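Local coordinates for protein crossover junction endodeoxyribonuclease Hjc (Sulfolobus solfataricus, PDB 4TKD) that cleaves four-way DNA junctions as a magnesium-dependent, structure-specific homodimeric endonuclease, resolving Holliday junctions during genetic recombination, at residues Ala10-Ile15 with Ile54-Arg59; Lys37-Asp42 with Glu72-Phe77; Lys63-Arg68 with Asn110-Ser115; Leu85-Lys90 with Ile98-Leu103. All blocks are in the same frame, centred on the assembly; numbering follows the deposited sequence.

Interaction 1: Ala10-Ile15 with Ile54-Arg59; sequences AVERNI and IEMKSR
Helix 10-21 packs on the central sheet of the PDDEXK nuclease core where Val-11, Glu-12 and Ile-15 meet Ile-54 and Met-56 of strand 50-58. The helix and strand segments run roughly antiparallel, at 151°, and their axes come within 10.1 Å. Met-56 carries most of the contact. Its chain bends at chi2 (-50°) and again at chi3, which curls the thioether so that SD and CE both face Ile-15. Its SD lies 3.7 Å from Ile-15 CD1, the two side chains meeting tip to tip. Its methyl CE lies 3.9 Å from Val-11 CG1. The other branch of Ile-15, CG2, packs against Ile-54 CD1 at 4.0 Å. The extended Glu-12 chain crosses Met-56 obliquely, with OE2 3.8 Å from Met-56 CG. An alanine in place of Met-56 would probably open a gap between Val-11 and Ile-15 and leave the Glu-12 chain less well supported. On the strand, Lys-57 NZ donates to Met-56 O at 3.0 Å, and its ion pair with Glu-55 OE2 is long. Glu-12 and Glu-55 are inferred magnesium ligands, and Lys-57 is a predicted transition-state stabiliser. No hydrogen bond joins the two segments. Apolar packing therefore holds the helix to the strand, and the carboxylate of Glu-12 simply rests against Met-56 CG, consistent with its remaining available for magnesium.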
loop_
_atom_site.group_PDB
_atom_site.type_symbol
_atom_site.label_atom_id
_atom_site.label_comp_id
_atom_site.label_asym_id
_atom_site.label_seq_id
_atom_site.Cartn_x
_atom_site.Cartn_y
_atom_site.Cartn_z
ATOM N N ALA C 10 17.787 -8.589 22.678
ATOM C CA ALA C 10 18.380 -9.747 21.998
ATOM C C ALA C 10 17.605 -10.076 20.706
ATOM O O ALA C 10 18.214 -10.436 19.692
ATOM C CB ALA C 10 18.404 -10.952 22.925
ATOM N N VAL C 11 16.262 -9.940 20.753
ATOM C CA VAL C 11 15.353 -10.155 19.622
ATOM C C VAL C 11 15.614 -9.037 18.593
ATOM O O VAL C 11 15.721 -9.318 17.401
ATOM C CB VAL C 11 13.858 -10.208 20.071
ATOM C CG1 VAL C 11 12.922 -10.450 18.888
ATOM C CG2 VAL C 11 13.638 -11.279 21.135
ATOM N N GLU C 12 15.741 -7.782 19.074
ATOM C CA GLU C 12 16.013 -6.604 18.260
ATOM C C GLU C 12 17.352 -6.793 17.548
ATOM O O GLU C 12 17.410 -6.615 16.333
ATOM C CB GLU C 12 16.007 -5.338 19.130
ATOM C CG GLU C 12 15.809 -4.039 18.349
ATOM C CD GLU C 12 15.419 -2.795 19.131
ATOM O OE1 GLU C 12 15.526 -1.676 18.574
ATOM O OE2 GLU C 12 15.006 -2.937 20.305
ATOM N N ARG C 13 18.396 -7.245 18.287
ATOM C CA ARG C 13 19.742 -7.530 17.750
ATOM C C ARG C 13 19.709 -8.622 16.687
ATOM O O ARG C 13 20.337 -8.453 15.648
ATOM C CB ARG C 13 20.759 -7.866 18.859
ATOM C CG ARG C 13 21.321 -6.620 19.527
ATOM C CD ARG C 13 22.345 -6.910 20.605
ATOM N NE ARG C 13 23.224 -5.760 20.831
ATOM C CZ ARG C 13 23.005 -4.804 21.730
ATOM N NH1 ARG C 13 21.923 -4.840 22.501
ATOM N NH2 ARG C 13 23.865 -3.800 21.862
ATOM N N ASN C 14 18.940 -9.717 16.934
ATOM C CA ASN C 14 18.697 -10.853 16.034
ATOM C C ASN C 14 18.017 -10.410 14.732
ATOM O O ASN C 14 18.307 -10.972 13.681
ATOM C CB ASN C 14 17.789 -11.873 16.734
ATOM C CG ASN C 14 18.346 -13.278 16.903
ATOM O OD1 ASN C 14 17.596 -14.263 16.852
ATOM N ND2 ASN C 14 19.650 -13.415 17.167
ATOM N N ILE C 15 17.075 -9.433 14.814
ATOM C CA ILE C 15 16.352 -8.898 13.652
ATOM C C ILE C 15 17.317 -8.047 12.806
ATOM O O ILE C 15 17.384 -8.225 11.586
ATOM C CB ILE C 15 15.057 -8.132 14.069
ATOM C CG1 ILE C 15 14.018 -9.088 14.701
ATOM C CG2 ILE C 15 14.452 -7.381 12.868
ATOM C CD1 ILE C 15 12.774 -8.423 15.377
ATOM N N ILE C 54 10.171 -1.307 11.707
ATOM C CA ILE C 54 9.745 -2.263 12.728
ATOM C C ILE C 54 9.674 -1.622 14.105
ATOM O O ILE C 54 10.659 -1.049 14.567
ATOM C CB ILE C 54 10.687 -3.522 12.699
ATOM C CG1 ILE C 54 10.643 -4.236 11.322
ATOM C CG2 ILE C 54 10.339 -4.512 13.822
ATOM C CD1 ILE C 54 11.893 -4.981 10.960
ATOM N N GLU C 55 8.515 -1.743 14.762
ATOM C CA GLU C 55 8.298 -1.282 16.128
ATOM C C GLU C 55 8.275 -2.515 17.037
ATOM O O GLU C 55 7.453 -3.412 16.830
ATOM C CB GLU C 55 7.001 -0.450 16.262
ATOM C CG GLU C 55 6.900 0.311 17.585
ATOM C CD GLU C 55 7.860 1.460 17.820
ATOM O OE1 GLU C 55 8.744 1.721 16.970
ATOM O OE2 GLU C 55 7.713 2.124 18.865
ATOM N N MET C 56 9.221 -2.592 17.990
ATOM C CA MET C 56 9.344 -3.724 18.910
ATOM C C MET C 56 8.337 -3.593 20.008
ATOM O O MET C 56 8.226 -2.517 20.615
ATOM C CB MET C 56 10.745 -3.811 19.534
ATOM C CG MET C 56 11.881 -4.103 18.558
ATOM S SD MET C 56 11.622 -5.513 17.441
ATOM C CE MET C 56 11.491 -6.883 18.615
ATOM N N LYS C 57 7.603 -4.669 20.285
ATOM C CA LYS C 57 6.612 -4.672 21.357
ATOM C C LYS C 57 6.466 -6.061 21.969
ATOM O O LYS C 57 6.500 -7.052 21.246
ATOM C CB LYS C 57 5.250 -4.143 20.865
ATOM C CG LYS C 57 5.112 -2.621 20.818
ATOM C CD LYS C 57 5.108 -1.982 22.203
ATOM C CE LYS C 57 5.334 -0.499 22.145
ATOM N NZ LYS C 57 6.750 -0.152 21.841
ATOM N N SER C 58 6.297 -6.127 23.299
ATOM C CA SER C 58 6.136 -7.388 24.029
ATOM C C SER C 58 4.682 -7.870 24.107
ATOM O O SER C 58 3.754 -7.048 24.091
ATOM C CB SER C 58 6.736 -7.274 25.427
ATOM O OG SER C 58 6.067 -6.287 26.192
ATOM N N ARG C 59 4.498 -9.213 24.170
ATOM C CA ARG C 59 3.205 -9.891 24.330
ATOM C C ARG C 59 2.879 -9.912 25.830
ATOM O O ARG C 59 3.652 -10.457 26.623
ATOM C CB ARG C 59 3.259 -11.323 23.775
ATOM C CG ARG C 59 2.767 -11.429 22.352
ATOM C CD ARG C 59 1.599 -12.388 22.219
ATOM N NE ARG C 59 1.265 -12.626 20.814
ATOM C CZ ARG C 59 0.306 -11.991 20.145
ATOM N NH1 ARG C 59 -0.448 -11.083 20.752
ATOM N NH2 ARG C 59 0.090 -12.266 18.865
#

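Interaction 2: Lys37-Asp42 with Glu72-Phe77; sequences KDPIPD and EGIIEF
Pro-39 sits hard against Gly-73 in the tight part of this contact, where the loop before strand 43-47 crosses helix 68-81. Pro-39 CG is 3.4 Å from Gly-73 CA, closer than usual for two carbons. Gly-73 has no side chain, which lets the ring come this close. Solvent begins just beyond this pair: Lys-37 is exposed and poorly ordered, and Glu-72 is exposed on the helix. Two residues on from Pro-39, Pro-41 lies over one face of the Phe-77 ring in a CH-pi contact, with CD 3.6 Å from the centroid. The phenylalanine reaches it because CG stands anti to the backbone N (chi1 -170°). Ile-40 CG1 approaches the same ring more loosely, 4.3 Å from Phe-77 CE2. Ile-74 CG2 touches Pro-41 N at 3.9 Å. A serine in place of Phe-77 would probably leave Pro-41 without its aromatic surface and open a gap beside Ile-40. The loop ends at Asp-42, an inferred magnesium ligand, whose OD2 accepts from Met-56 N. Leu-53 of strand 50-58 touches both Pro-41 and Phe-77, while Val-26 and Val-27 of a neighbouring subunit pack on Phe-77 and Ile-40, so the contact lies between helix, central sheet and second subunit.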
loop_
_atom_site.group_PDB
_atom_site.type_symbol
_atom_site.label_atom_id
_atom_site.label_comp_id
_atom_site.label_asym_id
_atom_site.label_seq_id
_atom_site.Cartn_x
_atom_site.Cartn_y
_atom_site.Cartn_z
ATOM N N LYS C 37 6.107 12.153 21.325
ATOM C CA LYS C 37 5.895 13.048 20.205
ATOM C C LYS C 37 7.074 12.865 19.247
ATOM O O LYS C 37 8.238 12.787 19.669
ATOM C CB LYS C 37 5.758 14.513 20.670
ATOM C CG LYS C 37 5.424 15.508 19.544
ATOM C CD LYS C 37 3.989 15.361 18.994
ATOM C CE LYS C 37 3.976 15.237 17.487
ATOM N NZ LYS C 37 2.639 15.542 16.909
ATOM N N ASP C 38 6.754 12.772 17.956
ATOM C CA ASP C 38 7.712 12.504 16.907
ATOM C C ASP C 38 8.412 11.156 17.146
ATOM O O ASP C 38 9.642 11.082 17.114
ATOM C CB ASP C 38 8.665 13.691 16.673
ATOM C CG ASP C 38 8.094 14.690 15.681
ATOM O OD1 ASP C 38 7.062 15.333 16.007
ATOM O OD2 ASP C 38 8.634 14.782 14.559
ATOM N N PRO C 39 7.655 10.065 17.437
ATOM C CA PRO C 39 8.329 8.784 17.629
ATOM C C PRO C 39 8.891 8.309 16.307
ATOM O O PRO C 39 8.402 8.658 15.219
ATOM C CB PRO C 39 7.242 7.863 18.177
ATOM C CG PRO C 39 6.004 8.392 17.612
ATOM C CD PRO C 39 6.184 9.903 17.517
ATOM N N ILE C 40 9.970 7.567 16.426
ATOM C CA ILE C 40 10.702 6.989 15.309
ATOM C C ILE C 40 10.628 5.486 15.471
ATOM O O ILE C 40 10.885 4.985 16.573
ATOM C CB ILE C 40 12.179 7.519 15.323
ATOM C CG1 ILE C 40 12.232 9.054 15.011
ATOM C CG2 ILE C 40 13.099 6.742 14.362
ATOM C CD1 ILE C 40 13.535 9.715 15.382
ATOM N N PRO C 41 10.303 4.721 14.408
ATOM C CA PRO C 41 10.336 3.240 14.535
ATOM C C PRO C 41 11.690 2.711 15.054
ATOM O O PRO C 41 12.742 3.276 14.727
ATOM C CB PRO C 41 10.043 2.761 13.109
ATOM C CG PRO C 41 9.336 3.924 12.459
ATOM C CD PRO C 41 9.988 5.134 13.024
ATOM N N ASP C 42 11.655 1.659 15.905
ATOM C CA ASP C 42 12.824 1.015 16.534
ATOM C C ASP C 42 13.863 0.587 15.552
ATOM O O ASP C 42 15.051 0.731 15.832
ATOM C CB ASP C 42 12.416 -0.189 17.412
ATOM C CG ASP C 42 11.589 0.223 18.610
ATOM O OD1 ASP C 42 11.977 1.193 19.295
ATOM O OD2 ASP C 42 10.556 -0.422 18.864
ATOM N N GLU C 72 0.198 6.702 16.494
ATOM C CA GLU C 72 -0.036 7.791 15.539
ATOM C C GLU C 72 1.238 8.313 14.893
ATOM O O GLU C 72 1.274 8.448 13.666
ATOM C CB GLU C 72 -0.878 8.928 16.158
ATOM C CG GLU C 72 -2.363 8.554 16.251
ATOM C CD GLU C 72 -3.241 9.437 17.113
ATOM O OE1 GLU C 72 -2.736 10.453 17.638
ATOM O OE2 GLU C 72 -4.439 9.111 17.268
ATOM N N GLY C 73 2.281 8.505 15.704
ATOM C CA GLY C 73 3.582 8.976 15.241
ATOM C C GLY C 73 4.291 8.004 14.329
ATOM O O GLY C 73 4.829 8.433 13.311
ATOM N N ILE C 74 4.266 6.686 14.647
ATOM C CA ILE C 74 4.908 5.681 13.791
ATOM C C ILE C 74 4.138 5.488 12.480
ATOM O O ILE C 74 4.761 5.246 11.450
ATOM C CB ILE C 74 5.370 4.363 14.488
ATOM C CG1 ILE C 74 4.184 3.602 15.118
ATOM C CG2 ILE C 74 6.505 4.632 15.477
ATOM C CD1 ILE C 74 4.412 2.178 15.506
ATOM N N ILE C 75 2.776 5.620 12.530
ATOM C CA ILE C 75 1.880 5.507 11.370
ATOM C C ILE C 75 2.227 6.665 10.403
ATOM O O ILE C 75 2.309 6.481 9.180
ATOM C CB ILE C 75 0.377 5.532 11.820
ATOM C CG1 ILE C 75 -0.074 4.174 12.412
ATOM C CG2 ILE C 75 -0.561 5.932 10.660
ATOM C CD1 ILE C 75 -1.327 4.242 13.304
ATOM N N GLU C 76 2.417 7.846 10.970
ATOM C CA GLU C 76 2.718 9.071 10.235
ATOM C C GLU C 76 4.124 9.007 9.579
ATOM O O GLU C 76 4.284 9.386 8.414
ATOM C CB GLU C 76 2.589 10.293 11.162
ATOM C CG GLU C 76 1.221 10.964 11.231
ATOM C CD GLU C 76 0.585 11.350 9.908
ATOM O OE1 GLU C 76 -0.158 10.498 9.383
ATOM O OE2 GLU C 76 0.679 12.523 9.491
ATOM N N PHE C 77 5.117 8.502 10.316
ATOM C CA PHE C 77 6.489 8.308 9.809
ATOM C C PHE C 77 6.411 7.338 8.613
ATOM O O PHE C 77 6.957 7.650 7.561
ATOM C CB PHE C 77 7.383 7.720 10.929
ATOM C CG PHE C 77 8.871 7.666 10.671
ATOM C CD1 PHE C 77 9.428 6.629 9.925
ATOM C CD2 PHE C 77 9.719 8.644 11.191
ATOM C CE1 PHE C 77 10.804 6.577 9.690
ATOM C CE2 PHE C 77 11.094 8.602 10.937
ATOM C CZ PHE C 77 11.630 7.560 10.200
#

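Interaction 3: Lys63-Arg68 with Asn110-Ser115; sequences KIYVRR and NYVADS
Lys-63 NZ forms a salt bridge with Asp-114 OD1 at 2.8 Å, at one end of an antiparallel pairing between strands 64-66 and 111-113. These belong to a small three-stranded sheet. The lysine and aspartate lie side by side, and a bend at chi4 (-69°) turns NZ onto the carboxylate. Arg-104 shares Asp-114 OD1, so two cations meet at this oxygen. At the other end, Asn-110 OD1 accepts from Arg-68 N at 2.9 Å, in the carbonyl plane and on a lone pair. This amide oxygen thus takes up a backbone N-H in the first turn of helix 68-81. Arg-68 itself turns its guanidinium to Thr-108, where NH1 donates to the carbonyl oxygen. Between the two ends run four backbone hydrogen bonds. Ile-64 pairs with Ala-113, and Val-66 with Tyr-111, in hydrogen-bonded pairs. The shortest is Val-66 N to Tyr-111 O at 2.8 Å. The face with Ile-64, Val-66, Tyr-111 and Ala-113 turns inward. There Ile-64 CB meets Ala-113 CB at 3.6 Å, and Leu-87 packs on Ile-64 and Val-66. Ile-64 also lies close to Lys-57, the predicted transition-state stabiliser, so this sheet borders the active-site region. The other face bears the non-hydrogen-bonded pair Tyr-65 and Val-112, their side chains pointing the same way. Val-112 CG1 sits over the centre of the Tyr-65 ring, 3.5 Å from its centroid and 7° off the ring normal.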
loop_
_atom_site.group_PDB
_atom_site.type_symbol
_atom_site.label_atom_id
_atom_site.label_comp_id
_atom_site.label_asym_id
_atom_site.label_seq_id
_atom_site.Cartn_x
_atom_site.Cartn_y
_atom_site.Cartn_z
ATOM N N LYS C 63 -2.392 -10.295 24.384
ATOM C CA LYS C 63 -2.403 -9.231 23.363
ATOM C C LYS C 63 -1.077 -8.449 23.197
ATOM O O LYS C 63 -0.059 -8.808 23.792
ATOM C CB LYS C 63 -3.541 -8.240 23.676
ATOM C CG LYS C 63 -4.936 -8.765 23.387
ATOM C CD LYS C 63 -5.985 -7.687 23.629
ATOM C CE LYS C 63 -7.385 -8.158 23.309
ATOM N NZ LYS C 63 -7.596 -8.363 21.851
ATOM N N ILE C 64 -1.102 -7.397 22.342
ATOM C CA ILE C 64 -0.010 -6.452 22.092
ATOM C C ILE C 64 -0.629 -5.058 21.998
ATOM O O ILE C 64 -1.439 -4.808 21.112
ATOM C CB ILE C 64 0.894 -6.769 20.859
ATOM C CG1 ILE C 64 1.465 -8.198 20.897
ATOM C CG2 ILE C 64 2.026 -5.743 20.764
ATOM C CD1 ILE C 64 1.877 -8.770 19.545
ATOM N N TYR C 65 -0.267 -4.175 22.926
ATOM C CA TYR C 65 -0.784 -2.814 23.011
ATOM C C TYR C 65 0.230 -1.729 22.553
ATOM O O TYR C 65 1.396 -1.705 22.975
ATOM C CB TYR C 65 -1.253 -2.508 24.445
ATOM C CG TYR C 65 -2.621 -3.046 24.806
ATOM C CD1 TYR C 65 -2.772 -4.318 25.356
ATOM C CD2 TYR C 65 -3.757 -2.258 24.672
ATOM C CE1 TYR C 65 -4.028 -4.813 25.706
ATOM C CE2 TYR C 65 -5.019 -2.734 25.035
ATOM C CZ TYR C 65 -5.150 -4.015 25.546
ATOM O OH TYR C 65 -6.399 -4.485 25.899
ATOM N N VAL C 66 -0.237 -0.839 21.675
ATOM C CA VAL C 66 0.530 0.312 21.212
ATOM C C VAL C 66 -0.294 1.553 21.596
ATOM O O VAL C 66 -1.406 1.714 21.117
ATOM C CB VAL C 66 0.889 0.274 19.698
ATOM C CG1 VAL C 66 1.877 1.381 19.357
ATOM C CG2 VAL C 66 1.452 -1.086 19.281
ATOM N N ARG C 67 0.234 2.389 22.500
ATOM C CA ARG C 67 -0.416 3.619 22.960
ATOM C C ARG C 67 -0.667 4.570 21.787
ATOM O O ARG C 67 0.173 4.686 20.898
ATOM C CB ARG C 67 0.422 4.321 24.059
ATOM C CG ARG C 67 -0.056 4.078 25.496
ATOM C CD ARG C 67 -1.029 5.154 25.984
ATOM N NE ARG C 67 -1.411 4.943 27.377
ATOM C CZ ARG C 67 -1.062 5.738 28.387
ATOM N NH1 ARG C 67 -0.347 6.835 28.164
ATOM N NH2 ARG C 67 -1.444 5.452 29.625
ATOM N N ARG C 68 -1.834 5.231 21.792
ATOM C CA ARG C 68 -2.281 6.187 20.788
ATOM C C ARG C 68 -1.200 7.121 20.205
ATOM O O ARG C 68 -1.038 7.160 18.989
ATOM C CB ARG C 68 -3.468 6.993 21.340
ATOM C CG ARG C 68 -3.888 8.197 20.473
ATOM C CD ARG C 68 -5.102 8.884 21.023
ATOM N NE ARG C 68 -4.724 9.793 22.107
ATOM C CZ ARG C 68 -4.867 9.530 23.400
ATOM N NH1 ARG C 68 -5.428 8.391 23.796
ATOM N NH2 ARG C 68 -4.451 10.403 24.308
ATOM N N ASN C 110 -5.921 3.661 21.014
ATOM C CA ASN C 110 -4.787 2.746 21.161
ATOM C C ASN C 110 -4.933 1.655 20.127
ATOM O O ASN C 110 -5.993 1.514 19.516
ATOM C CB ASN C 110 -4.697 2.144 22.569
ATOM C CG ASN C 110 -4.591 3.155 23.679
ATOM O OD1 ASN C 110 -3.796 4.108 23.640
ATOM N ND2 ASN C 110 -5.374 2.937 24.715
ATOM N N TYR C 111 -3.869 0.907 19.909
ATOM C CA TYR C 111 -3.835 -0.155 18.921
ATOM C C TYR C 111 -3.514 -1.483 19.542
ATOM O O TYR C 111 -2.612 -1.576 20.382
ATOM C CB TYR C 111 -2.858 0.200 17.784
ATOM C CG TYR C 111 -3.414 1.232 16.830
ATOM C CD1 TYR C 111 -3.476 2.577 17.183
ATOM C CD2 TYR C 111 -3.912 0.860 15.586
ATOM C CE1 TYR C 111 -4.005 3.531 16.317
ATOM C CE2 TYR C 111 -4.445 1.805 14.709
ATOM C CZ TYR C 111 -4.483 3.141 15.079
ATOM O OH TYR C 111 -4.994 4.069 14.206
ATOM N N VAL C 112 -4.270 -2.515 19.117
ATOM C CA VAL C 112 -4.135 -3.876 19.609
ATOM C C VAL C 112 -3.963 -4.875 18.555
ATOM O O VAL C 112 -4.640 -4.831 17.536
ATOM C CB VAL C 112 -5.225 -4.370 20.580
ATOM C CG1 VAL C 112 -4.672 -4.527 21.981
ATOM C CG2 VAL C 112 -6.481 -3.513 20.544
ATOM N N ALA C 113 -3.093 -5.830 18.850
ATOM C CA ALA C 113 -2.835 -7.035 18.091
ATOM C C ALA C 113 -3.507 -8.100 18.917
ATOM O O ALA C 113 -3.208 -8.238 20.108
ATOM C CB ALA C 113 -1.337 -7.309 18.022
ATOM N N ASP C 114 -4.466 -8.796 18.318
ATOM C CA ASP C 114 -5.204 -9.906 18.934
ATOM C C ASP C 114 -4.328 -11.187 18.887
ATOM O O ASP C 114 -3.169 -11.115 18.465
ATOM C CB ASP C 114 -6.541 -10.128 18.184
ATOM C CG ASP C 114 -7.770 -9.507 18.830
ATOM O OD1 ASP C 114 -7.763 -8.274 19.069
ATOM O OD2 ASP C 114 -8.771 -10.233 19.021
ATOM N N SER C 115 -4.897 -12.349 19.325
ATOM C CA SER C 115 -4.294 -13.695 19.359
ATOM C C SER C 115 -2.816 -13.762 19.798
ATOM O O SER C 115 -1.918 -14.044 19.000
ATOM C CB SER C 115 -4.545 -14.448 18.051
ATOM O OG SER C 115 -3.949 -13.806 16.937
#

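Interaction 4: Leu85-Lys90 with Ile98-Leu103; sequences LFLGVK and IPFEKL
Leu-85 O is gripped twice, by Phe-100 N at 3.0 Å and by a water at 2.8 Å. The Phe-100 N-H bond is almost straight (174°) but comes from above the carbonyl plane. The water also donates to Glu-101 OE1, which ties the acid to the strand indirectly. This is the beta hairpin of strands 84-90 and 97-99, at the edge of the five-stranded sheet within this chain. Leu-87 and Ile-98 form a hydrogen-bonded pair: Leu-87 N donates to Ile-98 O at 2.7 Å, and Leu-87 O accepts from Ile-98 N. After Pro-99 the chain turns into a short 3-10 segment. Phe-100 there is sandwiched by two leucines. Leu-85 CD2 lies over one face in a CH-pi contact, 3.8 Å from the centroid, while Leu-103 CD1 stands over the opposite face. The Leu-85 methyl gets there because CG is anti to the backbone N (chi1 -176°). Leu-87 CD1 comes at the edge of the same ring, 4.1 Å from Phe-100 CE1. Leu-87 CD2 also meets Leu-103 CD1 at 3.8 Å. On the other face of the sheet, Phe-86 packs against Pro-99 and reaches Leu-125 and Val-129 of helix 122-133. Backbone bonds set the strand pairing and the start of the turn, while the leucines, with Ile-74 and Ile-75 of helix 68-81, probably limit the rotation of the Phe-100 ring.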
loop_
_atom_site.group_PDB
_atom_site.type_symbol
_atom_site.label_atom_id
_atom_site.label_comp_id
_atom_site.label_asym_id
_atom_site.label_seq_id
_atom_site.Cartn_x
_atom_site.Cartn_y
_atom_site.Cartn_z
ATOM N N LEU C 85 5.227 -0.651 7.605
ATOM C CA LEU C 85 5.276 -0.685 9.064
ATOM C C LEU C 85 4.817 -2.022 9.632
ATOM O O LEU C 85 3.770 -2.541 9.250
ATOM C CB LEU C 85 4.498 0.492 9.675
ATOM C CG LEU C 85 4.533 0.664 11.219
ATOM C CD1 LEU C 85 5.949 0.936 11.737
ATOM C CD2 LEU C 85 3.603 1.764 11.673
ATOM N N PHE C 86 5.612 -2.567 10.559
ATOM C CA PHE C 86 5.340 -3.835 11.207
ATOM C C PHE C 86 5.622 -3.753 12.688
ATOM O O PHE C 86 6.498 -3.011 13.140
ATOM C CB PHE C 86 6.224 -4.953 10.621
ATOM C CG PHE C 86 6.091 -5.159 9.139
ATOM C CD1 PHE C 86 6.886 -4.435 8.245
ATOM C CD2 PHE C 86 5.190 -6.094 8.628
ATOM C CE1 PHE C 86 6.771 -4.640 6.880
ATOM C CE2 PHE C 86 5.068 -6.287 7.255
ATOM C CZ PHE C 86 5.858 -5.561 6.396
ATOM N N LEU C 87 4.910 -4.591 13.441
ATOM C CA LEU C 87 5.143 -4.753 14.862
ATOM C C LEU C 87 5.996 -6.013 14.995
ATOM O O LEU C 87 5.617 -7.084 14.500
ATOM C CB LEU C 87 3.803 -4.890 15.594
ATOM C CG LEU C 87 3.633 -4.449 17.057
ATOM C CD1 LEU C 87 4.081 -3.006 17.297
ATOM C CD2 LEU C 87 2.175 -4.508 17.438
ATOM N N GLY C 88 7.186 -5.844 15.578
ATOM C CA GLY C 88 8.116 -6.937 15.822
ATOM C C GLY C 88 7.810 -7.493 17.189
ATOM O O GLY C 88 7.925 -6.769 18.181
ATOM N N VAL C 89 7.357 -8.745 17.255
ATOM C CA VAL C 89 6.987 -9.346 18.535
ATOM C C VAL C 89 8.238 -9.701 19.380
ATOM O O VAL C 89 9.060 -10.521 18.962
ATOM C CB VAL C 89 5.955 -10.511 18.412
ATOM C CG1 VAL C 89 5.346 -10.832 19.765
ATOM C CG2 VAL C 89 4.850 -10.195 17.395
ATOM N N LYS C 90 8.388 -9.030 20.543
ATOM C CA LYS C 90 9.476 -9.205 21.529
ATOM C C LYS C 90 9.232 -10.521 22.320
ATOM O O LYS C 90 8.755 -10.508 23.469
ATOM C CB LYS C 90 9.488 -8.005 22.501
ATOM C CG LYS C 90 10.605 -6.997 22.342
ATOM C CD LYS C 90 10.516 -5.996 23.488
ATOM C CE LYS C 90 11.819 -5.281 23.768
ATOM N NZ LYS C 90 11.937 -3.999 23.018
ATOM N N ILE C 98 3.995 -8.410 12.656
ATOM C CA ILE C 98 2.591 -8.109 12.397
ATOM C C ILE C 98 2.464 -6.830 11.575
ATOM O O ILE C 98 2.867 -5.773 12.061
ATOM C CB ILE C 98 1.749 -8.084 13.709
ATOM C CG1 ILE C 98 1.766 -9.475 14.380
ATOM C CG2 ILE C 98 0.312 -7.618 13.449
ATOM C CD1 ILE C 98 1.503 -9.472 15.896
ATOM N N PRO C 99 1.888 -6.891 10.342
ATOM C CA PRO C 99 1.679 -5.643 9.570
ATOM C C PRO C 99 0.804 -4.703 10.386
ATOM O O PRO C 99 -0.194 -5.141 10.965
ATOM C CB PRO C 99 0.962 -6.111 8.295
ATOM C CG PRO C 99 1.254 -7.587 8.211
ATOM C CD PRO C 99 1.310 -8.054 9.641
ATOM N N PHE C 100 1.223 -3.429 10.514
ATOM C CA PHE C 100 0.516 -2.464 11.333
ATOM C C PHE C 100 -0.969 -2.320 11.047
ATOM O O PHE C 100 -1.729 -2.025 11.979
ATOM C CB PHE C 100 1.207 -1.105 11.333
ATOM C CG PHE C 100 1.191 -0.488 12.703
ATOM C CD1 PHE C 100 2.063 -0.932 13.695
ATOM C CD2 PHE C 100 0.305 0.537 13.008
ATOM C CE1 PHE C 100 2.043 -0.358 14.970
ATOM C CE2 PHE C 100 0.287 1.113 14.285
ATOM C CZ PHE C 100 1.150 0.658 15.257
ATOM N N GLU C 101 -1.373 -2.546 9.778
ATOM C CA GLU C 101 -2.766 -2.483 9.304
ATOM C C GLU C 101 -3.669 -3.575 9.883
ATOM O O GLU C 101 -4.887 -3.430 9.825
ATOM C CB GLU C 101 -2.877 -2.458 7.770
ATOM C CG GLU C 101 -1.860 -3.306 7.039
ATOM C CD GLU C 101 -0.643 -2.500 6.650
ATOM O OE1 GLU C 101 0.266 -2.406 7.498
ATOM O OE2 GLU C 101 -0.658 -1.850 5.578
ATOM N N LYS C 102 -3.081 -4.642 10.470
ATOM C CA LYS C 102 -3.820 -5.736 11.106
ATOM C C LYS C 102 -4.262 -5.332 12.511
ATOM O O LYS C 102 -5.179 -5.959 13.050
ATOM C CB LYS C 102 -2.964 -7.015 11.181
ATOM C CG LYS C 102 -2.423 -7.498 9.834
ATOM C CD LYS C 102 -3.245 -8.609 9.202
ATOM C CE LYS C 102 -2.801 -9.994 9.634
ATOM N NZ LYS C 102 -3.242 -11.041 8.669
ATOM N N LEU C 103 -3.616 -4.302 13.120
ATOM C CA LEU C 103 -3.988 -3.876 14.467
ATOM C C LEU C 103 -5.341 -3.172 14.441
ATOM O O LEU C 103 -5.664 -2.496 13.465
ATOM C CB LEU C 103 -2.944 -2.943 15.139
ATOM C CG LEU C 103 -1.454 -3.305 15.178
ATOM C CD1 LEU C 103 -0.755 -2.486 16.245
ATOM C CD2 LEU C 103 -1.220 -4.775 15.459
HETATM O O HOH W 1 2.851 -3.312 6.697
#

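In the fold
Interactions 1 and 4 share the five-stranded sheet through neighbouring strands 50-58 and 84-90, with centres about 11 Å apart. Helix 10-21 packs on one side of it, and helix 68-81 meets the loop of interaction 2. Interactions 1 and 2 alternate along the chain, their centres about 16 Å apart. They touch where Asp-42 N donates to Glu-55 OE1, which brings inferred magnesium ligands together. Interaction 1 closes before interactions 3 and 4 open. Interaction 4 is nested in the loop closed by interaction 3. Their centres are about 9 Å apart, and Ala-113 packs on Leu-103. The small sheet thus packs against the central one, beside Lys-57, the predicted transition-state stabiliser, and Glu-55, an inferred magnesium ligand.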